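Local coordinates for protein motility-associated killing factor MakB (Vibrio cholerae serotype O1, PDB 6W1W) that probably acts as one component of a three-part cytotoxin resembling the alpha-pore-forming toxins, at residues Ser227-Ala232 with Lys341-Asn346. Residues are numbered along the deposited sequence; the frame is centred on the assembly and turned at random.
Sequences STISSA and KPVLVN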
loop_
_atom_site.group_PDB
_atom_site.type_symbol
_atom_site.label_atom_id
_atom_site.label_comp_id
_atom_site.label_asym_id
_atom_site.label_seq_id
_atom_site.Cartn_x
_atom_site.Cartn_y
_atom_site.Cartn_z
ATOM N N SER A 227 -8.330 -14.826 15.119
ATOM C CA SER A 227 -9.311 -14.508 16.155
ATOM C C SER A 227 -10.398 -13.579 15.630
ATOM O O SER A 227 -11.585 -13.779 15.908
ATOM C CB SER A 227 -8.618 -13.882 17.368
ATOM O OG SER A 227 -7.993 -14.860 18.180
ATOM N N THR A 228 -10.016 -12.556 14.869
ATOM C CA THR A 228 -10.998 -11.573 14.439
ATOM C C THR A 228 -11.860 -12.097 13.297
ATOM O O THR A 228 -13.007 -11.662 13.146
ATOM C CB THR A 228 -10.289 -10.269 14.050
ATOM O OG1 THR A 228 -11.249 -9.215 13.887
ATOM C CG2 THR A 228 -9.480 -10.438 12.763
ATOM N N ILE A 229 -11.346 -13.043 12.508
ATOM C CA ILE A 229 -12.082 -13.529 11.343
ATOM C C ILE A 229 -13.083 -14.605 11.744
ATOM O O ILE A 229 -14.260 -14.546 11.369
ATOM C CB ILE A 229 -11.113 -14.047 10.260
ATOM C CG1 ILE A 229 -10.239 -12.916 9.720
ATOM C CG2 ILE A 229 -11.889 -14.728 9.126
ATOM C CD1 ILE A 229 -9.157 -13.384 8.738
ATOM N N SER A 230 -12.629 -15.614 12.495
ATOM C CA SER A 230 -13.521 -16.697 12.900
ATOM C C SER A 230 -14.658 -16.191 13.781
ATOM O O SER A 230 -15.770 -16.725 13.723
ATOM C CB SER A 230 -12.728 -17.794 13.615
ATOM O OG SER A 230 -11.832 -17.245 14.561
ATOM N N SER A 231 -14.409 -15.149 14.571
ATOM C CA SER A 231 -15.409 -14.559 15.452
ATOM C C SER A 231 -16.224 -13.455 14.788
ATOM O O SER A 231 -17.094 -12.872 15.440
ATOM C CB SER A 231 -14.741 -13.999 16.706
ATOM O OG SER A 231 -14.836 -12.583 16.745
ATOM N N ALA A 232 -15.959 -13.136 13.527
ATOM C CA ALA A 232 -16.774 -12.170 12.802
ATOM C C ALA A 232 -17.984 -12.894 12.229
ATOM O O ALA A 232 -17.833 -13.886 11.505
ATOM C CB ALA A 232 -15.966 -11.499 11.695
ATOM N N LYS A 341 0.277 -15.321 12.086
ATOM C CA LYS A 341 0.034 -16.616 11.467
ATOM C C LYS A 341 -0.991 -16.460 10.349
ATOM O O LYS A 341 -2.032 -15.822 10.554
ATOM C CB LYS A 341 -0.448 -17.626 12.503
ATOM C CG LYS A 341 0.479 -17.774 13.703
ATOM C CD LYS A 341 0.218 -19.074 14.446
ATOM C CE LYS A 341 1.180 -19.258 15.610
ATOM N NZ LYS A 341 1.035 -20.606 16.235
ATOM N N PRO A 342 -0.734 -16.999 9.161
ATOM C CA PRO A 342 -1.702 -16.873 8.068
ATOM C C PRO A 342 -2.937 -17.714 8.335
ATOM O O PRO A 342 -2.902 -18.706 9.064
ATOM C CB PRO A 342 -0.934 -17.392 6.852
ATOM C CG PRO A 342 0.056 -18.351 7.438
ATOM C CD PRO A 342 0.465 -17.751 8.755
ATOM N N VAL A 343 -4.045 -17.303 7.726
ATOM C CA VAL A 343 -5.325 -17.981 7.885
ATOM C C VAL A 343 -5.933 -18.198 6.504
ATOM O O VAL A 343 -5.966 -17.274 5.684
ATOM C CB VAL A 343 -6.278 -17.185 8.802
ATOM C CG1 VAL A 343 -5.782 -15.761 8.990
ATOM C CG2 VAL A 343 -7.696 -17.191 8.252
ATOM N N LEU A 344 -6.395 -19.422 6.244
ATOM C CA LEU A 344 -7.017 -19.783 4.976
ATOM C C LEU A 344 -8.533 -19.819 5.149
ATOM O O LEU A 344 -9.054 -20.620 5.933
ATOM C CB LEU A 344 -6.493 -21.132 4.482
ATOM C CG LEU A 344 -7.313 -21.881 3.423
ATOM C CD1 LEU A 344 -7.460 -21.072 2.142
ATOM C CD2 LEU A 344 -6.694 -23.236 3.125
ATOM N N VAL A 345 -9.235 -18.969 4.403
ATOM C CA VAL A 345 -10.694 -18.946 4.376
ATOM C C VAL A 345 -11.133 -19.811 3.196
ATOM O O VAL A 345 -11.219 -19.343 2.059
ATOM C CB VAL A 345 -11.239 -17.518 4.266
ATOM C CG1 VAL A 345 -12.751 -17.518 4.379
ATOM C CG2 VAL A 345 -10.622 -16.626 5.325
ATOM N N ASN A 346 -11.429 -21.079 3.469
ATOM C CA ASN A 346 -11.798 -22.048 2.437
ATOM C C ASN A 346 -13.312 -22.002 2.225
ATOM O O ASN A 346 -14.075 -22.492 3.062
ATOM C CB ASN A 346 -11.333 -23.442 2.855
ATOM C CG ASN A 346 -11.498 -24.483 1.758
ATOM O OD1 ASN A 346 -12.371 -24.374 0.897
ATOM N ND2 ASN A 346 -10.655 -25.516 1.797
#
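Ile229 O accepts the backbone N-H of Ala232 at 3.1 Å, an i to i+3 bond closing a turn at the end of the short helix 225-230, while the isoleucine side chain points toward the strand at 341-346. The bond before it is weak, from Ser231 N to Ser227 O; Ser230 OG also bonds to Tyr226 O within the same helix.

Between the two segments the contact is wholly apolar, with no hydrogen bond from one to the other. Ile229 CD1 comes tip to tip against the fork of Val343, 4.1 Å from Val343 CG2 and equally far from Val343 CG1, so it faces both methyls rather than leaning on one. The chain reaches that far because CD1 stands anti to CA (chi2 174°), extending the longer branch. The shorter branch works separately, with CG2 anti to the backbone N: Ile229 CG2 meets Val345 CG2 in a looser contact at 4.4 Å. One side chain thus touches two valines two residues apart, which the strand's alternation puts on the same face. Leu344, between them, turns to the other face and packs on Thr198 and Ser200. The joint is small, burying about 102 Å², but all three residues in it are buried.

Strand 338-346 is an inner strand of the four-stranded mixed sheet, running parallel to 193-203, where Val343 pairs with Met196, and antiparallel to 351-354, where Leu344 pairs with Gln353. Ile229 also touches Val197, Ile352 and Leu218, so its side chain meets residues of all four strands; Thr228 beside it adds a contact to Leu218, and helix 225-230, which follows strand 209-220 in the chain, packs on this face of the sheet.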